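Local coordinates for amphoterin-induced protein 1 (Mus musculus, PDB 2XOT) that promotes the growth and fasciculation of neurites as a dimeric cell-surface adhesion protein, represented here by its extracellular leucine-rich repeat and immunoglobulin domains, at residues 115-120 against 139-144; 101-106 against 130-135; 266-271 against 327-332; 280-285 against 314-319. One frame throughout, in Å; residues are numbered along the deposited sequence.

In the fold
Following the chain from its N terminus, residues 101-106 of LRR 3 come first, then 115-120 and 130-135 of LRR 4, and 139-144 of LRR 5. Contact 2 closes at 130-135, after contact 1 has opened and before it closes, and the two loops therefore cross. They join successive coils of the repeat domain, contact 1 through the strands and contact 2 through the returning loops; F132 touches L117 and L141. Further along, the immunoglobulin domain begins contact 3 at 266-271. Contact 4, 280-285 with 314-319, nests inside the loop that 327-332 finally closes. The C268-C318 disulfide joins contacts 3 and 4, whose centres lie about 11 Å apart.

Contact 1: residues 115-120 against 139-144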
loop_
_atom_site.group_PDB
_atom_site.type_symbol
_atom_site.label_atom_id
_atom_site.label_comp_id
_atom_site.label_asym_id
_atom_site.label_seq_id
_atom_site.Cartn_x
_atom_site.Cartn_y
_atom_site.Cartn_z
ATOM N N GLU B 115 -5.891 -4.410 6.663
ATOM C CA GLU B 115 -6.379 -3.157 6.131
ATOM C C GLU B 115 -7.464 -3.350 5.064
ATOM O O GLU B 115 -8.391 -2.557 5.000
ATOM C CB GLU B 115 -5.218 -2.340 5.581
ATOM C CG GLU B 115 -4.189 -1.973 6.652
ATOM C CD GLU B 115 -3.044 -1.147 6.078
ATOM O OE1 GLU B 115 -2.653 -1.381 4.919
ATOM O OE2 GLU B 115 -2.540 -0.243 6.781
ATOM N N VAL B 116 -7.331 -4.382 4.227
ATOM C CA VAL B 116 -8.276 -4.638 3.111
ATOM C C VAL B 116 -8.751 -6.107 3.155
ATOM O O VAL B 116 -7.925 -7.011 3.215
ATOM C CB VAL B 116 -7.598 -4.382 1.755
ATOM C CG1 VAL B 116 -8.556 -4.623 0.594
ATOM C CG2 VAL B 116 -6.992 -2.961 1.680
ATOM N N LEU B 117 -10.065 -6.326 3.133
ATOM C CA LEU B 117 -10.654 -7.671 3.104
ATOM C C LEU B 117 -11.606 -7.795 1.930
ATOM O O LEU B 117 -12.604 -7.071 1.843
ATOM C CB LEU B 117 -11.408 -7.935 4.402
ATOM C CG LEU B 117 -12.135 -9.270 4.558
ATOM C CD1 LEU B 117 -11.203 -10.440 4.166
ATOM C CD2 LEU B 117 -12.640 -9.415 5.971
ATOM N N LEU B 118 -11.289 -8.708 1.019
ATOM C CA LEU B 118 -12.078 -8.941 -0.190
ATOM C C LEU B 118 -12.883 -10.212 -0.027
ATOM O O LEU B 118 -12.311 -11.274 0.205
ATOM C CB LEU B 118 -11.139 -9.086 -1.387
ATOM C CG LEU B 118 -10.568 -7.861 -2.091
ATOM C CD1 LEU B 118 -10.051 -6.822 -1.162
ATOM C CD2 LEU B 118 -9.487 -8.275 -3.117
ATOM N N LEU B 119 -14.208 -10.103 -0.107
ATOM C CA LEU B 119 -15.120 -11.240 0.073
ATOM C C LEU B 119 -16.188 -11.224 -1.004
ATOM O O LEU B 119 -17.246 -11.830 -0.862
ATOM C CB LEU B 119 -15.788 -11.192 1.467
ATOM C CG LEU B 119 -14.916 -11.560 2.672
ATOM C CD1 LEU B 119 -15.527 -11.049 3.953
ATOM C CD2 LEU B 119 -14.708 -13.068 2.762
ATOM N N TYR B 120 -15.927 -10.488 -2.072
ATOM C CA TYR B 120 -16.937 -10.341 -3.125
ATOM C C TYR B 120 -17.042 -11.638 -3.938
ATOM O O TYR B 120 -16.120 -12.448 -3.972
ATOM C CB TYR B 120 -16.648 -9.116 -4.019
ATOM C CG TYR B 120 -15.384 -9.182 -4.842
ATOM C CD1 TYR B 120 -15.394 -9.720 -6.131
ATOM C CD2 TYR B 120 -14.178 -8.663 -4.358
ATOM C CE1 TYR B 120 -14.250 -9.769 -6.886
ATOM C CE2 TYR B 120 -13.032 -8.707 -5.103
ATOM C CZ TYR B 120 -13.069 -9.268 -6.384
ATOM O OH TYR B 120 -11.936 -9.345 -7.150
ATOM N N GLN B 139 -9.808 -0.945 6.774
ATOM C CA GLN B 139 -10.194 0.255 6.024
ATOM C C GLN B 139 -11.201 -0.007 4.877
ATOM O O GLN B 139 -12.066 0.832 4.596
ATOM C CB GLN B 139 -8.943 0.948 5.496
ATOM C CG GLN B 139 -8.031 1.457 6.602
ATOM C CD GLN B 139 -6.775 2.149 6.085
ATOM O OE1 GLN B 139 -6.585 2.280 4.887
ATOM N NE2 GLN B 139 -5.917 2.617 7.008
ATOM N N LYS B 140 -11.106 -1.164 4.237
ATOM C CA LYS B 140 -11.929 -1.479 3.057
ATOM C C LYS B 140 -12.493 -2.903 3.149
ATOM O O LYS B 140 -11.735 -3.852 3.279
ATOM C CB LYS B 140 -11.097 -1.378 1.770
ATOM C CG LYS B 140 -10.444 -0.014 1.506
ATOM C CD LYS B 140 -9.428 -0.102 0.391
ATOM C CE LYS B 140 -8.664 1.196 0.215
ATOM N NZ LYS B 140 -7.800 1.126 -1.031
ATOM N N LEU B 141 -13.806 -3.042 3.064
ATOM C CA LEU B 141 -14.458 -4.351 3.063
ATOM C C LEU B 141 -15.367 -4.512 1.842
ATOM O O LEU B 141 -16.406 -3.843 1.726
ATOM C CB LEU B 141 -15.266 -4.525 4.344
ATOM C CG LEU B 141 -16.106 -5.781 4.567
ATOM C CD1 LEU B 141 -15.244 -7.078 4.501
ATOM C CD2 LEU B 141 -16.867 -5.638 5.924
ATOM N N TYR B 142 -14.991 -5.441 0.960
ATOM C CA TYR B 142 -15.700 -5.656 -0.308
ATOM C C TYR B 142 -16.560 -6.919 -0.200
ATOM O O TYR B 142 -16.040 -8.007 -0.042
ATOM C CB TYR B 142 -14.714 -5.820 -1.452
ATOM C CG TYR B 142 -13.940 -4.566 -1.878
ATOM C CD1 TYR B 142 -14.308 -3.853 -3.014
ATOM C CD2 TYR B 142 -12.822 -4.134 -1.185
ATOM C CE1 TYR B 142 -13.597 -2.738 -3.431
ATOM C CE2 TYR B 142 -12.089 -3.007 -1.601
ATOM C CZ TYR B 142 -12.505 -2.308 -2.703
ATOM O OH TYR B 142 -11.807 -1.208 -3.145
ATOM N N LEU B 143 -17.871 -6.736 -0.298
ATOM C CA LEU B 143 -18.870 -7.774 -0.102
ATOM C C LEU B 143 -19.857 -7.826 -1.263
ATOM O O LEU B 143 -20.942 -8.415 -1.146
ATOM C CB LEU B 143 -19.608 -7.509 1.218
ATOM C CG LEU B 143 -18.904 -8.034 2.479
ATOM C CD1 LEU B 143 -19.414 -7.315 3.749
ATOM C CD2 LEU B 143 -19.098 -9.575 2.586
ATOM N N SER B 144 -19.488 -7.236 -2.390
ATOM C CA SER B 144 -20.370 -7.222 -3.563
ATOM C C SER B 144 -20.529 -8.628 -4.129
ATOM O O SER B 144 -19.735 -9.507 -3.835
ATOM C CB SER B 144 -19.822 -6.292 -4.639
ATOM O OG SER B 144 -18.625 -6.828 -5.161
#
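Strands 116-118 and 140-142 run parallel, their directions 1° apart and their axes 4.9 Å apart at closest, with V116, L117 and L118 beside K140, L141 and Y142. They are neighbouring strands in the concave sheet of the leucine-rich repeat domain, one from LRR 4 and the other from LRR 5. The ladder begins at E115 O, which accepts from both Q139 N (2.8 Å) and K140 N (3.1 Å), the first donor tilted from the carbonyl plane. Beyond it L117 N bonds to K140 O, Y142 N to L117 O, and L119 N to Y142 O.

L117, L119, L141 and L143 fill the interior of the coil. With CG anti to its backbone N (chi1 177°), L141 sends CD1 back toward the preceding repeat, where this one methyl lies 3.8 Å from L117 CD2 and 4.0 Å from L119 CD1. L143 CD2 in turn packs on L119 CB.

The other face bears V116, L118, K140 and Y142. There V116 CG2 lies alongside the aliphatic chain of K140 at CD, while L118 CD1 meets Y142 CD2 at 3.9 Å. The end of this face at L118 and Y142 meets the second subunit: Y142 OH is hydrogen-bonded to its N21, and its I22 packs on L118. Y120 and S144 also pack on that subunit. Y120 CD2 lies 4.1 Å from Y142 CB. S144 OG is buried 3.2 Å from Y120 CB and has no hydrogen-bonding partner in the model.

Contact 2: residues 101-106 against 130-135; sequences HTLDEF and NAFEDM
Two successive returning loops of the leucine-rich repeat coil meet here, L103 to F106 of LRR 3 packing on N130 to E133 of LRR 4. The polar link is F106 N to N130 O, 2.7 Å, with the donor standing well above the carbonyl plane, 57° out of it. The same oxygen takes a weak bond from E133 N of its own loop, so two amides share it.

F106 leaves its backbone away from LRR 4, but CG sits beside the backbone N (chi1 -40°) and the ring comes back across the gap. Its CE1 reaches N130 CB, and E133 CB meets the ring edge near its plane, 4.0 Å from CD1. E105 CB lies over a face of this ring, offset toward the rim, and also presses on N130 CB at 3.6 Å. The carboxylate of E133 is engaged elsewhere, in a salt bridge with R129.

Deeper in, the A131 methyl is tucked against the LRR 3 backbone, with CB 3.3 Å from D104 O and 3.6 Å from L103 O. L103 CD2 then touches F132 CZ at 3.7 Å. A131 CB covers part of one face of the F132 ring, and M135 SD lies at its edge. A buried phenylalanine on the convex side that is itself the first residue of a type II beta turn (F132 to M135), leading toward the next strand, fits the curved solenoid of extracellular leucine-rich repeat proteins.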
loop_
_atom_site.group_PDB
_atom_site.type_symbol
_atom_site.label_atom_id
_atom_site.label_comp_id
_atom_site.label_asym_id
_atom_site.label_seq_id
_atom_site.Cartn_x
_atom_site.Cartn_y
_atom_site.Cartn_z
ATOM N N HIS B 101 -20.107 -19.187 2.640
ATOM C CA HIS B 101 -21.552 -19.109 2.869
ATOM C C HIS B 101 -21.903 -18.404 4.162
ATOM O O HIS B 101 -22.941 -17.754 4.264
ATOM C CB HIS B 101 -22.163 -20.514 2.841
ATOM C CG HIS B 101 -23.644 -20.521 3.024
ATOM N ND1 HIS B 101 -24.497 -19.813 2.201
ATOM C CD2 HIS B 101 -24.426 -21.154 3.929
ATOM C CE1 HIS B 101 -25.742 -20.008 2.597
ATOM N NE2 HIS B 101 -25.727 -20.820 3.640
ATOM N N THR B 102 -21.051 -18.516 5.163
ATOM C CA THR B 102 -21.275 -17.764 6.391
ATOM C C THR B 102 -20.004 -17.151 6.963
ATOM O O THR B 102 -18.905 -17.651 6.760
ATOM C CB THR B 102 -22.082 -18.604 7.462
ATOM O OG1 THR B 102 -21.851 -18.077 8.783
ATOM C CG2 THR B 102 -21.738 -20.094 7.414
ATOM N N LEU B 103 -20.185 -16.024 7.641
ATOM C CA LEU B 103 -19.114 -15.285 8.288
ATOM C C LEU B 103 -19.297 -15.452 9.794
ATOM O O LEU B 103 -20.015 -14.696 10.428
ATOM C CB LEU B 103 -19.191 -13.806 7.877
ATOM C CG LEU B 103 -18.357 -13.347 6.673
ATOM C CD1 LEU B 103 -18.186 -14.409 5.595
ATOM C CD2 LEU B 103 -18.960 -12.082 6.093
ATOM N N ASP B 104 -18.664 -16.476 10.352
ATOM C CA ASP B 104 -18.901 -16.871 11.735
ATOM C C ASP B 104 -18.341 -15.829 12.684
ATOM O O ASP B 104 -17.432 -15.087 12.316
ATOM C CB ASP B 104 -18.240 -18.215 12.025
ATOM C CG ASP B 104 -19.074 -19.393 11.572
ATOM O OD1 ASP B 104 -19.949 -19.225 10.698
ATOM O OD2 ASP B 104 -18.849 -20.506 12.104
ATOM N N GLU B 105 -18.872 -15.778 13.905
ATOM C CA GLU B 105 -18.413 -14.778 14.880
ATOM C C GLU B 105 -16.935 -14.946 15.190
ATOM O O GLU B 105 -16.437 -16.071 15.293
ATOM C CB GLU B 105 -19.242 -14.807 16.166
ATOM C CG GLU B 105 -19.293 -16.145 16.863
ATOM C CD GLU B 105 -19.902 -16.064 18.261
ATOM O OE1 GLU B 105 -20.444 -14.989 18.662
ATOM O OE2 GLU B 105 -19.812 -17.098 18.957
ATOM N N PHE B 106 -16.244 -13.809 15.296
ATOM C CA PHE B 106 -14.799 -13.733 15.485
ATOM C C PHE B 106 -13.928 -14.354 14.386
ATOM O O PHE B 106 -12.728 -14.532 14.592
ATOM C CB PHE B 106 -14.415 -14.289 16.857
ATOM C CG PHE B 106 -15.367 -13.891 17.945
ATOM C CD1 PHE B 106 -15.665 -12.565 18.163
ATOM C CD2 PHE B 106 -15.988 -14.849 18.727
ATOM C CE1 PHE B 106 -16.557 -12.192 19.150
ATOM C CE2 PHE B 106 -16.883 -14.482 19.711
ATOM C CZ PHE B 106 -17.168 -13.163 19.926
ATOM N N ASN B 130 -19.956 -9.663 14.549
ATOM C CA ASN B 130 -18.865 -10.223 15.326
ATOM C C ASN B 130 -17.796 -10.922 14.490
ATOM O O ASN B 130 -16.716 -11.183 14.988
ATOM C CB ASN B 130 -19.402 -11.178 16.404
ATOM C CG ASN B 130 -20.122 -10.444 17.531
ATOM O OD1 ASN B 130 -21.039 -10.996 18.143
ATOM N ND2 ASN B 130 -19.712 -9.192 17.807
ATOM N N ALA B 131 -18.062 -11.224 13.223
ATOM C CA ALA B 131 -17.002 -11.767 12.352
ATOM C C ALA B 131 -15.801 -10.812 12.256
ATOM O O ALA B 131 -14.648 -11.240 12.090
ATOM C CB ALA B 131 -17.554 -12.101 10.955
ATOM N N PHE B 132 -16.076 -9.522 12.379
ATOM C CA PHE B 132 -15.057 -8.471 12.234
ATOM C C PHE B 132 -14.698 -7.768 13.539
ATOM O O PHE B 132 -14.087 -6.700 13.541
ATOM C CB PHE B 132 -15.542 -7.454 11.236
ATOM C CG PHE B 132 -16.107 -8.076 9.989
ATOM C CD1 PHE B 132 -15.275 -8.429 8.937
ATOM C CD2 PHE B 132 -17.458 -8.312 9.878
ATOM C CE1 PHE B 132 -15.793 -9.017 7.801
ATOM C CE2 PHE B 132 -17.975 -8.878 8.742
ATOM C CZ PHE B 132 -17.138 -9.225 7.697
ATOM N N GLU B 133 -15.074 -8.376 14.648
ATOM C CA GLU B 133 -14.742 -7.823 15.954
ATOM C C GLU B 133 -13.231 -7.655 16.099
ATOM O O GLU B 133 -12.468 -8.553 15.752
ATOM C CB GLU B 133 -15.307 -8.712 17.055
ATOM C CG GLU B 133 -15.126 -8.187 18.453
ATOM C CD GLU B 133 -15.992 -6.996 18.771
ATOM O OE1 GLU B 133 -16.825 -6.582 17.926
ATOM O OE2 GLU B 133 -15.841 -6.467 19.891
ATOM N N ASP B 134 -12.846 -6.468 16.582
ATOM C CA ASP B 134 -11.476 -6.082 16.945
ATOM C C ASP B 134 -10.534 -5.779 15.776
ATOM O O ASP B 134 -9.328 -5.604 15.953
ATOM C CB ASP B 134 -10.865 -7.094 17.923
ATOM C CG ASP B 134 -11.492 -7.004 19.317
ATOM O OD1 ASP B 134 -11.560 -5.891 19.879
ATOM O OD2 ASP B 134 -11.923 -8.046 19.846
ATOM N N MET B 135 -11.086 -5.690 14.574
ATOM C CA MET B 135 -10.282 -5.360 13.413
ATOM C C MET B 135 -10.082 -3.845 13.404
ATOM O O MET B 135 -10.760 -3.103 12.680
ATOM C CB MET B 135 -10.978 -5.867 12.161
ATOM C CG MET B 135 -11.096 -7.352 12.156
ATOM S SD MET B 135 -11.898 -7.889 10.648
ATOM C CE MET B 135 -10.474 -7.844 9.571
#

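Contact 3: residues 266-271 against 327-332; sequences IRCDTK and ETLSVE
E327, near the start of strand 326-336, turns its carboxylate to the backbone of K271. With CG anti to the carbonyl carbon (chi1 -48°) and the chain extended beyond, OE2 is carried to K271 N, which donates to E327 OE2 on the syn side, 2.8 Å and nearly straight at 165°. T270 CB rests 3.4 Å from the same oxygen. E327 OE1 forms a salt bridge with R217, while K271 CE passes 3.5 Å from E327 OE1 and carries NZ on to Q218 O. With an alanine here, K271 N would probably be left without its acceptor and R217 without its carboxylate mate.

L329 comes next on this face. It reaches between the residues of the other segment with one methyl: CD1 lies 3.4 Å from D269 O, in the inverse gamma turn centred on D269, and 4.1 Å from both C268 SG and T270 CG2. V331 then meets I266 tip to tip, V331 CG1 to I266 CG2 3.8 Å.

These contacts bridge the two layers of the immunoglobulin sandwich. I266 is backbone-bonded to L303 of strand 302-305 in one layer, whereas strand 326-336 lies between strands 257-259 and 314-321 in the other, with W279 of strand 276-280 packed against C268 and V331.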
loop_
_atom_site.group_PDB
_atom_site.type_symbol
_atom_site.label_atom_id
_atom_site.label_comp_id
_atom_site.label_asym_id
_atom_site.label_seq_id
_atom_site.Cartn_x
_atom_site.Cartn_y
_atom_site.Cartn_z
ATOM N N ILE B 266 -19.557 22.556 15.344
ATOM C CA ILE B 266 -19.923 22.268 13.955
ATOM C C ILE B 266 -18.763 21.640 13.172
ATOM O O ILE B 266 -17.710 22.245 13.009
ATOM C CB ILE B 266 -20.407 23.522 13.196
ATOM C CG1 ILE B 266 -21.587 24.154 13.957
ATOM C CG2 ILE B 266 -20.758 23.108 11.750
ATOM C CD1 ILE B 266 -22.305 25.294 13.267
ATOM N N ARG B 267 -18.977 20.417 12.703
ATOM C CA ARG B 267 -17.991 19.696 11.905
ATOM C C ARG B 267 -17.864 20.250 10.481
ATOM O O ARG B 267 -18.837 20.698 9.888
ATOM C CB ARG B 267 -18.381 18.219 11.813
ATOM C CG ARG B 267 -18.196 17.444 13.103
ATOM C CD ARG B 267 -18.418 15.961 12.878
ATOM N NE ARG B 267 -17.366 15.398 12.026
ATOM C CZ ARG B 267 -17.486 15.120 10.724
ATOM N NH1 ARG B 267 -18.626 15.337 10.064
ATOM N NH2 ARG B 267 -16.444 14.623 10.075
ATOM N N CYS B 268 -16.645 20.226 9.954
ATOM C CA CYS B 268 -16.418 20.421 8.537
ATOM C C CYS B 268 -16.442 19.013 7.958
ATOM O O CYS B 268 -15.459 18.286 8.055
ATOM C CB CYS B 268 -15.073 21.093 8.308
ATOM S SG CYS B 268 -14.587 21.300 6.610
ATOM N N ASP B 269 -17.585 18.649 7.371
ATOM C CA ASP B 269 -17.947 17.250 7.077
ATOM C C ASP B 269 -17.401 16.837 5.725
ATOM O O ASP B 269 -18.152 16.666 4.769
ATOM C CB ASP B 269 -19.483 17.095 7.127
ATOM C CG ASP B 269 -19.956 15.656 6.901
ATOM O OD1 ASP B 269 -19.314 14.688 7.342
ATOM O OD2 ASP B 269 -21.005 15.503 6.277
ATOM N N THR B 270 -16.080 16.689 5.659
ATOM C CA THR B 270 -15.389 16.429 4.384
ATOM C C THR B 270 -15.489 14.969 3.965
ATOM O O THR B 270 -15.658 14.096 4.798
ATOM C CB THR B 270 -13.922 16.752 4.514
ATOM O OG1 THR B 270 -13.429 16.169 5.727
ATOM C CG2 THR B 270 -13.683 18.266 4.528
ATOM N N LYS B 271 -15.345 14.703 2.673
ATOM C CA LYS B 271 -15.557 13.347 2.167
ATOM C C LYS B 271 -14.324 12.430 2.228
ATOM O O LYS B 271 -14.423 11.244 1.948
ATOM C CB LYS B 271 -16.137 13.403 0.760
ATOM C CG LYS B 271 -15.168 13.856 -0.314
ATOM C CD LYS B 271 -15.811 13.716 -1.696
ATOM C CE LYS B 271 -16.215 15.038 -2.309
ATOM N NZ LYS B 271 -15.987 14.971 -3.776
ATOM N N GLU B 327 -12.642 20.804 -1.232
ATOM C CA GLU B 327 -14.077 21.050 -1.001
ATOM C C GLU B 327 -14.309 22.344 -0.242
ATOM O O GLU B 327 -13.524 22.697 0.621
ATOM C CB GLU B 327 -14.702 19.969 -0.133
ATOM C CG GLU B 327 -14.421 18.571 -0.510
ATOM C CD GLU B 327 -15.270 17.643 0.316
ATOM O OE1 GLU B 327 -16.469 17.581 0.023
ATOM O OE2 GLU B 327 -14.753 17.027 1.265
ATOM N N THR B 328 -15.420 23.004 -0.542
ATOM C CA THR B 328 -15.888 24.167 0.205
ATOM C C THR B 328 -17.247 23.841 0.820
ATOM O O THR B 328 -18.230 23.593 0.111
ATOM C CB THR B 328 -16.013 25.418 -0.695
ATOM O OG1 THR B 328 -14.750 25.678 -1.286
ATOM C CG2 THR B 328 -16.428 26.639 0.109
ATOM N N LEU B 329 -17.298 23.852 2.145
ATOM C CA LEU B 329 -18.516 23.521 2.870
ATOM C C LEU B 329 -18.932 24.724 3.698
ATOM O O LEU B 329 -18.139 25.250 4.466
ATOM C CB LEU B 329 -18.284 22.282 3.757
ATOM C CG LEU B 329 -17.700 21.086 2.999
ATOM C CD1 LEU B 329 -17.386 19.905 3.889
ATOM C CD2 LEU B 329 -18.670 20.692 1.876
ATOM N N SER B 330 -20.183 25.132 3.532
ATOM C CA SER B 330 -20.755 26.297 4.212
ATOM C C SER B 330 -21.769 25.816 5.263
ATOM O O SER B 330 -22.463 24.815 5.054
ATOM C CB SER B 330 -21.435 27.213 3.185
ATOM N N VAL B 331 -21.825 26.519 6.392
ATOM C CA VAL B 331 -22.836 26.297 7.421
ATOM C C VAL B 331 -23.352 27.671 7.844
ATOM O O VAL B 331 -22.550 28.581 8.035
ATOM C CB VAL B 331 -22.264 25.518 8.646
ATOM C CG1 VAL B 331 -21.493 24.277 8.182
ATOM C CG2 VAL B 331 -21.353 26.405 9.520
ATOM N N GLU B 332 -24.681 27.826 7.927
ATOM C CA GLU B 332 -25.310 29.070 8.380
ATOM C C GLU B 332 -25.746 28.891 9.823
ATOM O O GLU B 332 -26.326 27.859 10.173
ATOM C CB GLU B 332 -26.515 29.464 7.517
ATOM C CG GLU B 332 -26.913 30.940 7.735
ATOM C CD GLU B 332 -27.990 31.465 6.792
ATOM O OE1 GLU B 332 -28.667 30.649 6.107
ATOM O OE2 GLU B 332 -28.161 32.717 6.754
#

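Contact 4: residues 280-285 against 314-319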
loop_
_atom_site.group_PDB
_atom_site.type_symbol
_atom_site.label_atom_id
_atom_site.label_comp_id
_atom_site.label_asym_id
_atom_site.label_seq_id
_atom_site.Cartn_x
_atom_site.Cartn_y
_atom_site.Cartn_z
ATOM N N VAL B 280 -13.438 30.205 7.802
ATOM C CA VAL B 280 -13.540 31.640 7.599
ATOM C C VAL B 280 -14.929 32.047 8.110
ATOM O O VAL B 280 -15.901 31.271 7.957
ATOM C CB VAL B 280 -13.411 31.999 6.093
ATOM C CG1 VAL B 280 -13.488 33.514 5.875
ATOM C CG2 VAL B 280 -12.119 31.433 5.513
ATOM N N SER B 281 -15.021 33.259 8.677
ATOM C CA SER B 281 -16.200 33.731 9.394
ATOM C C SER B 281 -17.111 34.574 8.504
ATOM O O SER B 281 -16.713 34.971 7.419
ATOM C CB SER B 281 -15.759 34.563 10.608
ATOM O OG SER B 281 -15.533 35.913 10.231
ATOM N N PRO B 282 -18.341 34.861 8.961
ATOM C CA PRO B 282 -19.257 35.682 8.167
ATOM C C PRO B 282 -18.655 37.027 7.772
ATOM O O PRO B 282 -19.003 37.572 6.719
ATOM C CB PRO B 282 -20.449 35.872 9.103
ATOM C CG PRO B 282 -20.389 34.707 10.017
ATOM C CD PRO B 282 -18.960 34.426 10.224
ATOM N N SER B 283 -17.749 37.543 8.603
ATOM C CA SER B 283 -17.012 38.771 8.296
ATOM C C SER B 283 -15.803 38.526 7.381
ATOM O O SER B 283 -14.985 39.433 7.179
ATOM C CB SER B 283 -16.513 39.408 9.589
ATOM O OG SER B 283 -15.322 38.771 10.013
ATOM N N ASN B 284 -15.681 37.310 6.848
ATOM C CA ASN B 284 -14.587 36.935 5.949
ATOM C C ASN B 284 -13.193 36.954 6.593
ATOM O O ASN B 284 -12.206 37.216 5.912
ATOM C CB ASN B 284 -14.612 37.817 4.682
ATOM C CG ASN B 284 -14.150 37.079 3.439
ATOM O OD1 ASN B 284 -13.757 35.927 3.505
ATOM N ND2 ASN B 284 -14.195 37.750 2.300
ATOM N N GLU B 285 -13.118 36.653 7.893
ATOM C CA GLU B 285 -11.841 36.549 8.621
ATOM C C GLU B 285 -11.576 35.099 9.022
ATOM O O GLU B 285 -12.511 34.375 9.346
ATOM C CB GLU B 285 -11.892 37.392 9.903
ATOM C CG GLU B 285 -12.402 38.848 9.734
ATOM C CD GLU B 285 -11.307 39.852 9.410
ATOM O OE1 GLU B 285 -10.346 39.962 10.206
ATOM O OE2 GLU B 285 -11.421 40.553 8.372
ATOM N N GLY B 314 -24.423 34.019 11.224
ATOM C CA GLY B 314 -23.972 34.173 9.836
ATOM C C GLY B 314 -23.498 32.868 9.226
ATOM O O GLY B 314 -23.606 31.792 9.841
ATOM N N VAL B 315 -22.983 32.982 8.002
ATOM C CA VAL B 315 -22.428 31.861 7.266
ATOM C C VAL B 315 -20.919 31.723 7.496
ATOM O O VAL B 315 -20.140 32.658 7.256
ATOM C CB VAL B 315 -22.742 32.008 5.759
ATOM C CG1 VAL B 315 -22.141 30.865 4.971
ATOM C CG2 VAL B 315 -24.236 32.074 5.549
ATOM N N TYR B 316 -20.524 30.563 8.008
ATOM C CA TYR B 316 -19.134 30.180 8.146
ATOM C C TYR B 316 -18.819 29.207 6.994
ATOM O O TYR B 316 -19.667 28.413 6.586
ATOM C CB TYR B 316 -18.881 29.530 9.517
ATOM C CG TYR B 316 -19.078 30.504 10.672
ATOM C CD1 TYR B 316 -18.005 30.962 11.412
ATOM C CD2 TYR B 316 -20.344 31.003 10.982
ATOM C CE1 TYR B 316 -18.183 31.870 12.453
ATOM C CE2 TYR B 316 -20.525 31.923 12.007
ATOM C CZ TYR B 316 -19.428 32.337 12.743
ATOM O OH TYR B 316 -19.596 33.242 13.756
ATOM N N THR B 317 -17.613 29.310 6.460
ATOM C CA THR B 317 -17.152 28.471 5.363
ATOM C C THR B 317 -15.912 27.709 5.770
ATOM O O THR B 317 -14.963 28.283 6.320
ATOM C CB THR B 317 -16.884 29.334 4.144
ATOM O OG1 THR B 317 -18.032 30.144 3.934
ATOM C CG2 THR B 317 -16.610 28.488 2.883
ATOM N N CYS B 318 -15.940 26.404 5.535
ATOM C CA CYS B 318 -14.776 25.552 5.687
ATOM C C CYS B 318 -14.207 25.246 4.312
ATOM O O CYS B 318 -14.869 24.629 3.482
ATOM C CB CYS B 318 -15.147 24.232 6.354
ATOM S SG CYS B 318 -13.745 23.168 6.645
ATOM N N TYR B 319 -12.964 25.664 4.098
ATOM C CA TYR B 319 -12.182 25.276 2.932
ATOM C C TYR B 319 -11.325 24.093 3.302
ATOM O O TYR B 319 -10.471 24.183 4.188
ATOM C CB TYR B 319 -11.321 26.453 2.492
ATOM C CG TYR B 319 -12.135 27.640 2.100
ATOM C CD1 TYR B 319 -12.781 27.677 0.890
ATOM C CD2 TYR B 319 -12.259 28.738 2.937
ATOM C CE1 TYR B 319 -13.529 28.764 0.517
ATOM C CE2 TYR B 319 -13.005 29.839 2.559
ATOM C CZ TYR B 319 -13.639 29.836 1.358
ATOM O OH TYR B 319 -14.389 30.919 0.959
#
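V280 and T317 form an antiparallel hydrogen-bonded pair where strand 276-280 of the immunoglobulin domain ends beside strand 314-321. Both of their backbone groups are satisfied, V280 N by T317 O at 2.9 Å and T317 N by V280 O at 3.0 Å. On its other edge strand 314-321 is bonded to strand 326-336, through pairs such as Y316 with V331.

After V280 the chain folds into a type I turn, S281 to N284, which uses its polar groups internally. N284 N donates to S281 O at 2.6 Å, and S281 N to E285 O at 2.8 Å. S283 OG pairs with S281 OG at 2.9 Å, and the amides of S283 and E285 add weak bonds to that hydroxyl.

P282 has no N-H to offer; V315 O is met instead by P282 CA in a CA-H...O contact at 3.3 Å. P282 CD sits over the Y316 ring in a CH-pi contact, 3.4 Å from the centroid and 14° off the normal. With CG anti to the carbonyl carbon (chi1 -66°) the Y316 ring comes under P282, and its hydroxyl bonds to D312 O four residues back, the tyrosine corner of immunoglobulin folds. A serine in its place would probably leave D312 O without this donor and P282 without a ring face to pack on. V280 CG2 touches the edge of the Y319 ring, 3.5 Å from CE2.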